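PDB 5FIG: CSP3 from Bacillus subtilis, which probably stores Cu(I) in the cytosol, binding many copper ions through cysteines inside a four-helix bundle and so protecting the cell against copper toxicity. Local coordinates for residues A91-K94 / A95-C99; E75-G78 / T79-K83; E6-I9 / E10-D14; R43-A46 / D47-L51; A50-V53 / K54-T58. All blocks are in the same frame, centred on the assembly; numbering follows the deposited sequence.

Contact 1: A91-K94 / A95-C99; sequences ACAK and ACFTC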
loop_
_atom_site.group_PDB
_atom_site.type_symbol
_atom_site.label_atom_id
_atom_site.label_comp_id
_atom_site.label_asym_id
_atom_site.label_seq_id
_atom_site.Cartn_x
_atom_site.Cartn_y
_atom_site.Cartn_z
ATOM N N ALA B 91 21.710 0.480 -11.295
ATOM C CA ALA B 91 21.541 -0.191 -10.018
ATOM C C ALA B 91 20.119 -0.679 -9.830
ATOM O O ALA B 91 19.883 -1.754 -9.265
ATOM C CB ALA B 91 21.908 0.763 -8.843
ATOM N N CYS B 92 19.159 0.162 -10.203
ATOM C CA CYS B 92 17.777 -0.214 -10.105
ATOM C C CYS B 92 17.475 -1.415 -10.987
ATOM O O CYS B 92 16.902 -2.365 -10.529
ATOM C CB CYS B 92 16.883 0.959 -10.483
ATOM S SG CYS B 92 15.155 0.580 -10.305
ATOM N N ALA B 93 17.981 -1.392 -12.226
ATOM C CA ALA B 93 17.803 -2.534 -13.126
ATOM C C ALA B 93 18.356 -3.839 -12.567
ATOM O O ALA B 93 17.690 -4.880 -12.575
ATOM C CB ALA B 93 18.417 -2.243 -14.481
ATOM N N LYS B 94 19.557 -3.787 -12.035
ATOM C CA LYS B 94 20.111 -4.949 -11.405
ATOM C C LYS B 94 19.274 -5.514 -10.255
ATOM O O LYS B 94 19.074 -6.690 -10.156
ATOM C CB LYS B 94 21.482 -4.612 -10.868
ATOM C CG LYS B 94 22.286 -5.760 -10.320
ATOM C CD LYS B 94 23.716 -5.287 -9.994
ATOM C CE LYS B 94 24.616 -6.454 -9.771
ATOM N NZ LYS B 94 25.422 -6.263 -8.534
ATOM N N ALA B 95 18.860 -4.638 -9.355
ATOM C CA ALA B 95 18.030 -5.065 -8.217
ATOM C C ALA B 95 16.709 -5.617 -8.705
ATOM O O ALA B 95 16.196 -6.556 -8.126
ATOM C CB ALA B 95 17.811 -3.921 -7.236
ATOM N N CYS B 96 16.152 -5.013 -9.757
ATOM C CA CYS B 96 14.903 -5.525 -10.336
ATOM C C CYS B 96 15.047 -6.933 -10.882
ATOM O O CYS B 96 14.194 -7.788 -10.648
ATOM C CB CYS B 96 14.403 -4.582 -11.432
ATOM S SG CYS B 96 13.671 -3.069 -10.858
ATOM N N PHE B 97 16.117 -7.178 -11.598
ATOM C CA PHE B 97 16.295 -8.492 -12.177
ATOM C C PHE B 97 16.549 -9.551 -11.111
ATOM O O PHE B 97 16.081 -10.671 -11.224
ATOM C CB PHE B 97 17.358 -8.463 -13.257
ATOM C CG PHE B 97 16.968 -7.646 -14.474
ATOM C CD1 PHE B 97 15.794 -7.894 -15.164
ATOM C CD2 PHE B 97 17.862 -6.694 -14.993
ATOM C CE1 PHE B 97 15.472 -7.167 -16.310
ATOM C CE2 PHE B 97 17.537 -5.953 -16.131
ATOM C CZ PHE B 97 16.346 -6.180 -16.777
ATOM N N THR B 98 17.289 -9.183 -10.069
ATOM C CA THR B 98 17.492 -10.089 -8.968
ATOM C C THR B 98 16.192 -10.450 -8.298
ATOM O O THR B 98 15.963 -11.585 -7.919
ATOM C CB THR B 98 18.496 -9.459 -7.966
ATOM O OG1 THR B 98 19.756 -9.387 -8.626
ATOM C CG2 THR B 98 18.592 -10.294 -6.693
ATOM N N CYS B 99 15.380 -9.426 -8.054
ATOM C CA CYS B 99 14.111 -9.630 -7.420
ATOM C C CYS B 99 13.203 -10.512 -8.303
ATOM O O CYS B 99 12.584 -11.418 -7.778
ATOM C CB CYS B 99 13.470 -8.297 -7.114
ATOM S SG CYS B 99 11.964 -8.479 -6.167
#
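Regular helical bonds run from Ala95 N to Ala91 O, Cys96 N to Cys92 O, Phe97 N to Ala93 O and Thr98 N to Lys94 O, so 91-99 is an uninterrupted stretch of alpha-helix. Four residues apart, Cys92 and Cys96 bring SG to SG within 4.0 Å. Their first torsions lean the two sulfurs toward each other over one turn: SG of Cys92 lies opposite its own N (chi1 -177°), that of Cys96 opposite its carbonyl carbon (chi1 -75°). The Phe97 ring folds back over the preceding turn. Its CD2 comes as near as 3.0 Å to Ala93 O, a tight approach, while CE2 touches the Ala93 methyl at 4.2 Å. On the outer surface Thr98 grips the Lys94 carbonyl twice, OG1 adding a bond of 3.2 Å to that of its amide, the two donors reaching Lys94 O from opposite faces of the carbonyl plane. The two cysteines make a CXXXC pair facing the bundle core, consistent with a Cu(I) site in the loaded protein. Helix 6-27 meets them through Cys19 and Cys15, helix 63-81 through Cys81 and Cys77, and helix 36-57 through Asp42 and Cys45.

Contact 2: E75-G78 / T79-K83; sequences EACG and TECGK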
loop_
_atom_site.group_PDB
_atom_site.type_symbol
_atom_site.label_atom_id
_atom_site.label_comp_id
_atom_site.label_asym_id
_atom_site.label_seq_id
_atom_site.Cartn_x
_atom_site.Cartn_y
_atom_site.Cartn_z
ATOM N N GLU B 75 10.648 -7.334 -13.845
ATOM C CA GLU B 75 11.289 -7.582 -15.165
ATOM C C GLU B 75 11.083 -6.331 -16.062
ATOM O O GLU B 75 12.012 -5.778 -16.650
ATOM C CB GLU B 75 10.778 -8.954 -15.831
ATOM C CG GLU B 75 11.494 -10.141 -15.251
ATOM C CD GLU B 75 10.986 -11.468 -15.774
ATOM O OE1 GLU B 75 10.184 -11.475 -16.717
ATOM O OE2 GLU B 75 11.381 -12.520 -15.215
ATOM N N ALA B 76 9.861 -5.811 -16.113
ATOM C CA ALA B 76 9.584 -4.595 -16.920
ATOM C C ALA B 76 10.293 -3.336 -16.425
ATOM O O ALA B 76 10.781 -2.508 -17.235
ATOM C CB ALA B 76 8.085 -4.316 -16.988
ATOM N N CYS B 77 10.298 -3.138 -15.110
ATOM C CA CYS B 77 10.995 -1.983 -14.529
ATOM C C CYS B 77 12.484 -2.036 -14.835
ATOM O O CYS B 77 13.123 -1.029 -15.207
ATOM C CB CYS B 77 10.750 -1.932 -13.042
ATOM S SG CYS B 77 11.307 -0.404 -12.294
ATOM N N GLY B 78 13.048 -3.212 -14.658
ATOM C CA GLY B 78 14.489 -3.427 -14.991
ATOM C C GLY B 78 14.800 -3.144 -16.430
ATOM O O GLY B 78 15.808 -2.524 -16.770
ATOM N N THR B 79 13.933 -3.622 -17.336
ATOM C CA THR B 79 14.115 -3.379 -18.768
ATOM C C THR B 79 14.105 -1.882 -19.106
ATOM O O THR B 79 14.938 -1.406 -19.860
ATOM C CB THR B 79 13.053 -4.194 -19.585
ATOM O OG1 THR B 79 13.233 -5.590 -19.292
ATOM C CG2 THR B 79 13.185 -3.982 -21.073
ATOM N N GLU B 80 13.149 -1.150 -18.538
ATOM C CA GLU B 80 13.058 0.281 -18.787
ATOM C C GLU B 80 14.172 1.079 -18.114
ATOM O O GLU B 80 14.833 1.892 -18.769
ATOM C CB GLU B 80 11.703 0.813 -18.333
ATOM C CG GLU B 80 11.469 2.280 -18.627
ATOM C CD GLU B 80 11.514 2.643 -20.098
ATOM O OE1 GLU B 80 11.336 1.766 -20.997
ATOM O OE2 GLU B 80 11.714 3.856 -20.392
ATOM N N CYS B 81 14.426 0.834 -16.836
ATOM C CA CYS B 81 15.534 1.561 -16.159
ATOM C C CYS B 81 16.875 1.232 -16.802
ATOM O O CYS B 81 17.777 2.067 -16.853
ATOM C CB CYS B 81 15.561 1.390 -14.650
ATOM S SG CYS B 81 14.099 2.115 -13.847
ATOM N N GLY B 82 17.009 0.007 -17.297
ATOM C CA GLY B 82 18.262 -0.443 -17.904
ATOM C C GLY B 82 18.633 0.307 -19.165
ATOM O O GLY B 82 19.760 0.140 -19.651
ATOM N N LYS B 83 17.714 1.104 -19.713
ATOM C CA LYS B 83 17.978 1.952 -20.907
ATOM C C LYS B 83 18.610 3.296 -20.595
ATOM O O LYS B 83 18.890 4.062 -21.514
ATOM C CB LYS B 83 16.672 2.190 -21.683
ATOM C CG LYS B 83 16.101 0.927 -22.315
ATOM C CD LYS B 83 14.692 1.157 -22.822
ATOM C CE LYS B 83 14.118 -0.137 -23.354
ATOM N NZ LYS B 83 12.723 0.102 -23.850
#
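The carbonyl group of Glu75 is approached on both faces of its plane by Thr79, the amide N from one and OG1 from the other. OG1 stands 2.9 Å from Glu75 O and rises 38° out of that plane, whereas the amide, at 3.0 Å, is tilted less. This grip needs OG1 opposite the threonine's own carbonyl carbon (chi1 -60°), which folds the hydroxyl back along the helix toward the previous turn. The carboxylates keep clear of this pairing: that of Glu75 forms a salt bridge with Arg104, and that of Glu80 meets Lys83, OE1 to NZ at 3.6 Å, near the helix end. On the inward side Cys77 and Cys81 repeat the CXXXC spacing, SG to SG 4.1 Å. The SG of Cys81 also sits 3.6 Å from Cys77 O. Farther along, Gly82 N bonds to Gly78 O at 2.9 Å, less straight than its neighbours, its N-H...O angle only 140°. Phe62 of the second subunit packs on Ala76, while Phe97 of helix 89-107 packs on Thr79. Cys81 is joined to Cys38 of helix 36-57 by a disulfide. In this apo form, therefore, the 77/81 pair keeps one cysteine that is not part of this disulfide and one sulfur that is oxidised. A disulfide sulfur is a poor ligand for Cu(I), so reduction would probably be needed before both could bind the metal.

Contact 3: E6-I9 / E10-D14; sequences EACI and EACID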
loop_
_atom_site.group_PDB
_atom_site.type_symbol
_atom_site.label_atom_id
_atom_site.label_comp_id
_atom_site.label_asym_id
_atom_site.label_seq_id
_atom_site.Cartn_x
_atom_site.Cartn_y
_atom_site.Cartn_z
ATOM N N GLU B 6 12.790 -15.884 3.343
ATOM C CA GLU B 6 13.700 -14.802 3.777
ATOM C C GLU B 6 14.537 -14.186 2.670
ATOM O O GLU B 6 14.608 -12.974 2.542
ATOM C CB GLU B 6 14.601 -15.233 4.922
ATOM C CG GLU B 6 15.617 -14.180 5.456
ATOM C CD GLU B 6 16.233 -14.557 6.809
ATOM O OE1 GLU B 6 16.024 -15.672 7.345
ATOM O OE2 GLU B 6 16.962 -13.731 7.388
ATOM N N ALA B 7 15.130 -15.019 1.810
ATOM C CA ALA B 7 15.891 -14.477 0.687
ATOM C C ALA B 7 15.085 -13.636 -0.316
ATOM O O ALA B 7 15.541 -12.591 -0.862
ATOM C CB ALA B 7 16.626 -15.603 -0.064
ATOM N N CYS B 8 13.882 -14.104 -0.669
ATOM C CA CYS B 8 13.061 -13.405 -1.609
ATOM C C CYS B 8 12.590 -12.077 -0.984
ATOM O O CYS B 8 12.558 -11.033 -1.653
ATOM C CB CYS B 8 11.824 -14.223 -1.992
ATOM S SG CYS B 8 10.858 -13.512 -3.288
ATOM N N ILE B 9 12.198 -12.146 0.281
ATOM C CA ILE B 9 11.882 -10.922 1.039
ATOM C C ILE B 9 13.000 -9.916 0.942
ATOM O O ILE B 9 12.781 -8.747 0.683
ATOM C CB ILE B 9 11.466 -11.228 2.484
ATOM C CG1 ILE B 9 10.092 -11.916 2.493
ATOM C CG2 ILE B 9 11.437 -9.956 3.343
ATOM C CD1 ILE B 9 9.767 -12.656 3.776
ATOM N N GLU B 10 14.212 -10.357 1.209
ATOM C CA GLU B 10 15.342 -9.451 1.112
ATOM C C GLU B 10 15.522 -8.834 -0.237
ATOM O O GLU B 10 15.872 -7.678 -0.332
ATOM C CB GLU B 10 16.619 -10.188 1.471
ATOM C CG GLU B 10 17.852 -9.347 1.752
ATOM C CD GLU B 10 17.700 -8.427 2.937
ATOM O OE1 GLU B 10 16.648 -8.478 3.630
ATOM O OE2 GLU B 10 18.658 -7.692 3.249
ATOM N N ALA B 11 15.396 -9.649 -1.270
ATOM C CA ALA B 11 15.477 -9.115 -2.641
ATOM C C ALA B 11 14.392 -8.109 -2.966
ATOM O O ALA B 11 14.658 -7.096 -3.620
ATOM C CB ALA B 11 15.466 -10.224 -3.643
ATOM N N CYS B 12 13.175 -8.354 -2.482
ATOM C CA CYS B 12 12.079 -7.399 -2.658
ATOM C C CYS B 12 12.356 -6.091 -1.901
ATOM O O CYS B 12 12.128 -4.973 -2.432
ATOM C CB CYS B 12 10.743 -7.973 -2.167
ATOM S SG CYS B 12 10.081 -9.264 -3.225
ATOM N N ILE B 13 12.852 -6.212 -0.690
ATOM C CA ILE B 13 13.182 -5.001 0.126
ATOM C C ILE B 13 14.275 -4.185 -0.614
ATOM O O ILE B 13 14.238 -2.978 -0.691
ATOM C CB ILE B 13 13.599 -5.407 1.549
ATOM C CG1 ILE B 13 12.370 -5.937 2.308
ATOM C CG2 ILE B 13 14.265 -4.248 2.274
ATOM C CD1 ILE B 13 12.699 -6.676 3.562
ATOM N N ASP B 14 15.319 -4.891 -1.119
ATOM C CA ASP B 14 16.376 -4.221 -1.859
ATOM C C ASP B 14 15.888 -3.552 -3.129
ATOM O O ASP B 14 16.402 -2.514 -3.557
ATOM C CB ASP B 14 17.534 -5.225 -2.177
ATOM C CG ASP B 14 18.312 -5.666 -0.951
ATOM O OD1 ASP B 14 18.193 -5.073 0.112
ATOM O OD2 ASP B 14 19.073 -6.647 -0.993
HETATM O O HOH W 1 14.820 -11.046 4.716
#
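Ile9 and Ile13 share one conformation, CG1 opposite the carbonyl carbon with chi1 -70° in each, and it turns CG2 of Ile9 toward the outstretched CD1 of Ile13. The two methyls meet at 3.5 Å, the branches crossing at a slant. CG1 of Ile13 also rests on the backbone, 3.3 Å from Ile9 O, so the later side chain is pressed against the carbonyl that its own amide bonds. The cysteines of the same turns, Cys8 and Cys12, point to the bundle interior with SG to SG 4.3 Å. They form another CXXXC pair, consistent with a Cu(I) site in the filled protein. Toward solvent, a water donates to Glu6 O at 2.9 Å and weakly to Glu10 OE1, tying the acidic side chain loosely to the first turn of the helix. The bend of Glu10 at chi2 brings its carboxylate back to this water. Backbone bonds such as Ile13 N to Ile9 O, 2.9 Å, keep the helix regular throughout. Ile13 packs on Ile13 of the third subunit, which places Ile13 at a subunit interface. Within the chain, helix 89-107 covers the cysteine side through Cys99, Cys103 and Met106, and helix 36-57 packs against Cys8, Ile9 and Cys12 with Met56, Gln57 and Val53.

Contact 4: R43-A46 / D47-L51; sequences RECA and DICAL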
loop_
_atom_site.group_PDB
_atom_site.type_symbol
_atom_site.label_atom_id
_atom_site.label_comp_id
_atom_site.label_asym_id
_atom_site.label_seq_id
_atom_site.Cartn_x
_atom_site.Cartn_y
_atom_site.Cartn_z
ATOM N N ARG B 43 7.597 3.524 -9.472
ATOM C CA ARG B 43 6.484 3.600 -8.528
ATOM C C ARG B 43 5.734 2.267 -8.436
ATOM O O ARG B 43 5.514 1.731 -7.340
ATOM C CB ARG B 43 5.527 4.730 -8.893
ATOM C CG ARG B 43 4.292 4.782 -8.025
ATOM C CD ARG B 43 3.287 5.775 -8.510
ATOM N NE ARG B 43 2.149 5.890 -7.613
ATOM C CZ ARG B 43 1.059 6.598 -7.856
ATOM N NH1 ARG B 43 0.940 7.329 -8.958
ATOM N NH2 ARG B 43 0.100 6.602 -6.954
ATOM N N GLU B 44 5.409 1.695 -9.600
ATOM C CA GLU B 44 4.663 0.449 -9.632
ATOM C C GLU B 44 5.440 -0.702 -9.003
ATOM O O GLU B 44 4.887 -1.559 -8.270
ATOM C CB GLU B 44 4.287 0.131 -11.131
ATOM C CG GLU B 44 3.224 1.072 -11.615
ATOM C CD GLU B 44 2.594 0.529 -12.881
ATOM O OE1 GLU B 44 2.522 -0.701 -13.032
ATOM O OE2 GLU B 44 2.229 1.342 -13.758
ATOM N N CYS B 45 6.752 -0.734 -9.295
ATOM C CA CYS B 45 7.595 -1.854 -8.857
ATOM C C CYS B 45 7.853 -1.781 -7.345
ATOM O O CYS B 45 7.652 -2.770 -6.636
ATOM C CB CYS B 45 8.887 -1.814 -9.623
ATOM S SG CYS B 45 9.927 -3.239 -9.274
ATOM N N ALA B 46 8.127 -0.589 -6.855
ATOM C CA ALA B 46 8.270 -0.407 -5.378
ATOM C C ALA B 46 7.002 -0.816 -4.633
ATOM O O ALA B 46 7.036 -1.502 -3.584
ATOM C CB ALA B 46 8.586 1.016 -5.043
ATOM N N ASP B 47 5.854 -0.442 -5.188
ATOM C CA ASP B 47 4.577 -0.790 -4.560
ATOM C C ASP B 47 4.305 -2.293 -4.536
ATOM O O ASP B 47 3.844 -2.859 -3.522
ATOM C CB ASP B 47 3.399 -0.025 -5.217
ATOM C CG ASP B 47 3.446 1.501 -4.986
ATOM O OD1 ASP B 47 4.267 2.048 -4.194
ATOM O OD2 ASP B 47 2.566 2.184 -5.558
ATOM N N ILE B 48 4.528 -2.974 -5.659
ATOM C CA ILE B 48 4.269 -4.407 -5.701
ATOM C C ILE B 48 5.266 -5.177 -4.853
ATOM O O ILE B 48 4.932 -6.240 -4.332
ATOM C CB ILE B 48 4.196 -4.978 -7.156
ATOM C CG1 ILE B 48 3.638 -6.400 -7.239
ATOM C CG2 ILE B 48 5.542 -5.031 -7.848
ATOM C CD1 ILE B 48 2.169 -6.512 -6.902
ATOM N N CYS B 49 6.504 -4.692 -4.794
ATOM C CA CYS B 49 7.489 -5.355 -3.958
ATOM C C CYS B 49 7.061 -5.313 -2.481
ATOM O O CYS B 49 7.168 -6.340 -1.792
ATOM C CB CYS B 49 8.898 -4.715 -4.076
ATOM S SG CYS B 49 9.770 -5.182 -5.590
ATOM N N ALA B 50 6.544 -4.168 -2.043
ATOM C CA ALA B 50 6.022 -4.056 -0.691
ATOM C C ALA B 50 4.871 -5.073 -0.483
ATOM O O ALA B 50 4.743 -5.715 0.575
ATOM C CB ALA B 50 5.550 -2.653 -0.438
ATOM N N LEU B 51 3.972 -5.178 -1.475
ATOM C CA LEU B 51 2.872 -6.141 -1.353
ATOM C C LEU B 51 3.349 -7.599 -1.255
ATOM O O LEU B 51 2.772 -8.432 -0.526
ATOM C CB LEU B 51 1.896 -5.996 -2.540
ATOM C CG LEU B 51 0.655 -6.893 -2.514
ATOM C CD1 LEU B 51 -0.297 -6.421 -1.457
ATOM C CD2 LEU B 51 -0.059 -6.895 -3.876
HETATM O O HOH W 2 2.657 4.975 -5.000
#
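Helix 36-57 of the four-helix bundle carries on this stretch a cysteine pair facing the core and a charged pair facing the other subunits. On the charged side Arg43 and Asp47 do not touch ion to ion: NE and OD2 are 4.3 Å apart, and the guanidinium and carboxylate planes stand 90° to each other. A water bridges them, 2.8 Å from Arg43 NE, whose N-H it accepts, and hydrogen-bonded to Asp47 OD2 as well. The Asp47 carboxylate is folded back over the helix, CG opposite its own carbonyl carbon (chi1 -66°). Its OD1 and OD2 lie 3.4 and 3.5 Å from Arg43 O, so acceptors face an acceptor there, a cost that the lysines of other subunits probably offset: Lys54 of the third subunit pairs with OD1 and Lys54 of the second with OD2. Arg43 in turn bonds Asn20 of the fourth subunit and makes a cation-pi contact with its Phe23, and Glu44 bonds Ser60 of the second. With an alanine in place of Asp47, both lysines would probably lose their carboxylate mate in this buried interface, and the bridging water its second anchor. On the core side Cys45 and Cys49 set SG to SG at 4.2 Å, among Cys15, Cys74, Cys96 and Cys99 of the other three helices. Such CXXXC pairs, lining the inside of a four-helix bundle, are characteristic of the Csp copper-storage proteins.

Contact 5: A50-V53 / K54-T58; sequences ALAV and KAMQT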
loop_
_atom_site.group_PDB
_atom_site.type_symbol
_atom_site.label_atom_id
_atom_site.label_comp_id
_atom_site.label_asym_id
_atom_site.label_seq_id
_atom_site.Cartn_x
_atom_site.Cartn_y
_atom_site.Cartn_z
ATOM N N ALA B 50 6.544 -4.168 -2.043
ATOM C CA ALA B 50 6.022 -4.056 -0.691
ATOM C C ALA B 50 4.871 -5.073 -0.483
ATOM O O ALA B 50 4.743 -5.715 0.575
ATOM C CB ALA B 50 5.550 -2.653 -0.438
ATOM N N LEU B 51 3.972 -5.178 -1.475
ATOM C CA LEU B 51 2.872 -6.141 -1.353
ATOM C C LEU B 51 3.349 -7.599 -1.255
ATOM O O LEU B 51 2.772 -8.432 -0.526
ATOM C CB LEU B 51 1.896 -5.996 -2.540
ATOM C CG LEU B 51 0.655 -6.893 -2.514
ATOM C CD1 LEU B 51 -0.297 -6.421 -1.457
ATOM C CD2 LEU B 51 -0.059 -6.895 -3.876
ATOM N N ALA B 52 4.344 -7.940 -2.071
ATOM C CA ALA B 52 4.905 -9.297 -2.058
ATOM C C ALA B 52 5.533 -9.625 -0.725
ATOM O O ALA B 52 5.308 -10.702 -0.158
ATOM C CB ALA B 52 5.909 -9.470 -3.193
ATOM N N VAL B 53 6.231 -8.633 -0.133
ATOM C CA VAL B 53 6.787 -8.802 1.236
ATOM C C VAL B 53 5.671 -9.104 2.230
ATOM O O VAL B 53 5.748 -10.052 3.007
ATOM C CB VAL B 53 7.615 -7.610 1.657
ATOM C CG1 VAL B 53 7.979 -7.699 3.133
ATOM C CG2 VAL B 53 8.882 -7.537 0.781
ATOM N N LYS B 54 4.618 -8.290 2.189
ATOM C CA LYS B 54 3.498 -8.529 3.084
ATOM C C LYS B 54 2.891 -9.919 2.874
ATOM O O LYS B 54 2.562 -10.593 3.847
ATOM C CB LYS B 54 2.471 -7.428 2.894
ATOM C CG LYS B 54 1.334 -7.505 3.857
ATOM C CD LYS B 54 0.190 -6.580 3.523
ATOM C CE LYS B 54 0.575 -5.250 2.890
ATOM N NZ LYS B 54 -0.597 -4.329 2.893
ATOM N N ALA B 55 2.682 -10.312 1.610
ATOM C CA ALA B 55 2.098 -11.596 1.296
ATOM C C ALA B 55 2.923 -12.755 1.821
ATOM O O ALA B 55 2.403 -13.682 2.448
ATOM C CB ALA B 55 1.911 -11.762 -0.203
ATOM N N MET B 56 4.236 -12.651 1.647
ATOM C CA MET B 56 5.128 -13.683 2.183
ATOM C C MET B 56 5.158 -13.722 3.701
ATOM O O MET B 56 5.117 -14.819 4.329
ATOM C CB MET B 56 6.540 -13.534 1.638
ATOM C CG MET B 56 6.611 -13.821 0.172
ATOM S SD MET B 56 8.302 -13.686 -0.505
ATOM C CE MET B 56 8.392 -11.987 -0.954
ATOM N N GLN B 57 5.176 -12.558 4.327
ATOM C CA GLN B 57 5.250 -12.510 5.779
ATOM C C GLN B 57 3.969 -12.961 6.473
ATOM O O GLN B 57 4.015 -13.392 7.612
ATOM C CB GLN B 57 5.623 -11.105 6.241
ATOM C CG GLN B 57 7.076 -10.720 5.865
ATOM C CD GLN B 57 7.460 -9.299 6.307
ATOM O OE1 GLN B 57 6.620 -8.425 6.484
ATOM N NE2 GLN B 57 8.767 -9.078 6.436
ATOM N N THR B 58 2.830 -12.770 5.815
ATOM C CA THR B 58 1.566 -13.136 6.377
ATOM C C THR B 58 1.074 -14.493 5.893
ATOM O O THR B 58 -0.024 -14.897 6.269
ATOM C CB THR B 58 0.467 -12.095 6.058
ATOM O OG1 THR B 58 0.286 -12.015 4.629
ATOM C CG2 THR B 58 0.785 -10.724 6.634
#
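Val53 and Gln57, one turn apart, run alongside each other in the same direction. The valine's CG1, opposite its own N (chi1 171°), reaches forward until it rests on the flat face of the glutamine amide, 3.6 Å from CD. Gln57 offers that face because its chain is stretched beyond CG, having first turned back over the helix so that CG lies 3.2 Å from Val53 O. Its OE1 is then held by Asn20 of the third subunit. A leucine in place of Gln57 would probably lose the bond to that asparagine, leaving the asparagine's amide N without this acceptor. Met56 bends at chi3 (-89°), curling CE back to 3.4 Å from Ala52 O and 4.2 Å from Ala52 CB. This is the last turn of helix 36-57, one of the four helices of the bundle, and its inward residues close the end of the core: Met56 packs on Cys12 of helix 6-27 and on Cys67 of helix 63-81. Lys54 is kinked at chi3 (-34°), a twist away from the staggered positions, where its chain turns toward the subunit interface and Asp47 of the third subunit. Thr58, the first residue to leave the helical backbone angles, binds Lys54 O twice, by OG1 at 2.8 Å and by its N at 2.9 Å, from opposite faces of the carbonyl plane. Leu51 adds apolar contacts with Ile66 and with Leu51 of the second subunit.

In the fold
All four helices of the bundle are represented, contacts 4 and 5 both on helix 36-57, where they share Ala50 and Leu51. Contacts 1 to 4 each give a CXXXC pair to one sulfur-rich core: SG of Cys99 lies 3.6 Å from SG of Cys12, and SG of Cys96 lies 4.1 Å from SG of Cys45. Contact 5 instead ends that core with a methionine, packed on contact 3. Contacts 4 and 5 are buried and pair charges across subunits; contacts 1, 2 and 3 keep an exposed face with threonine, glutamate and water bonds. Contacts 2 and 5, with centres about 23 Å apart, mark opposite sides of the chain's centre.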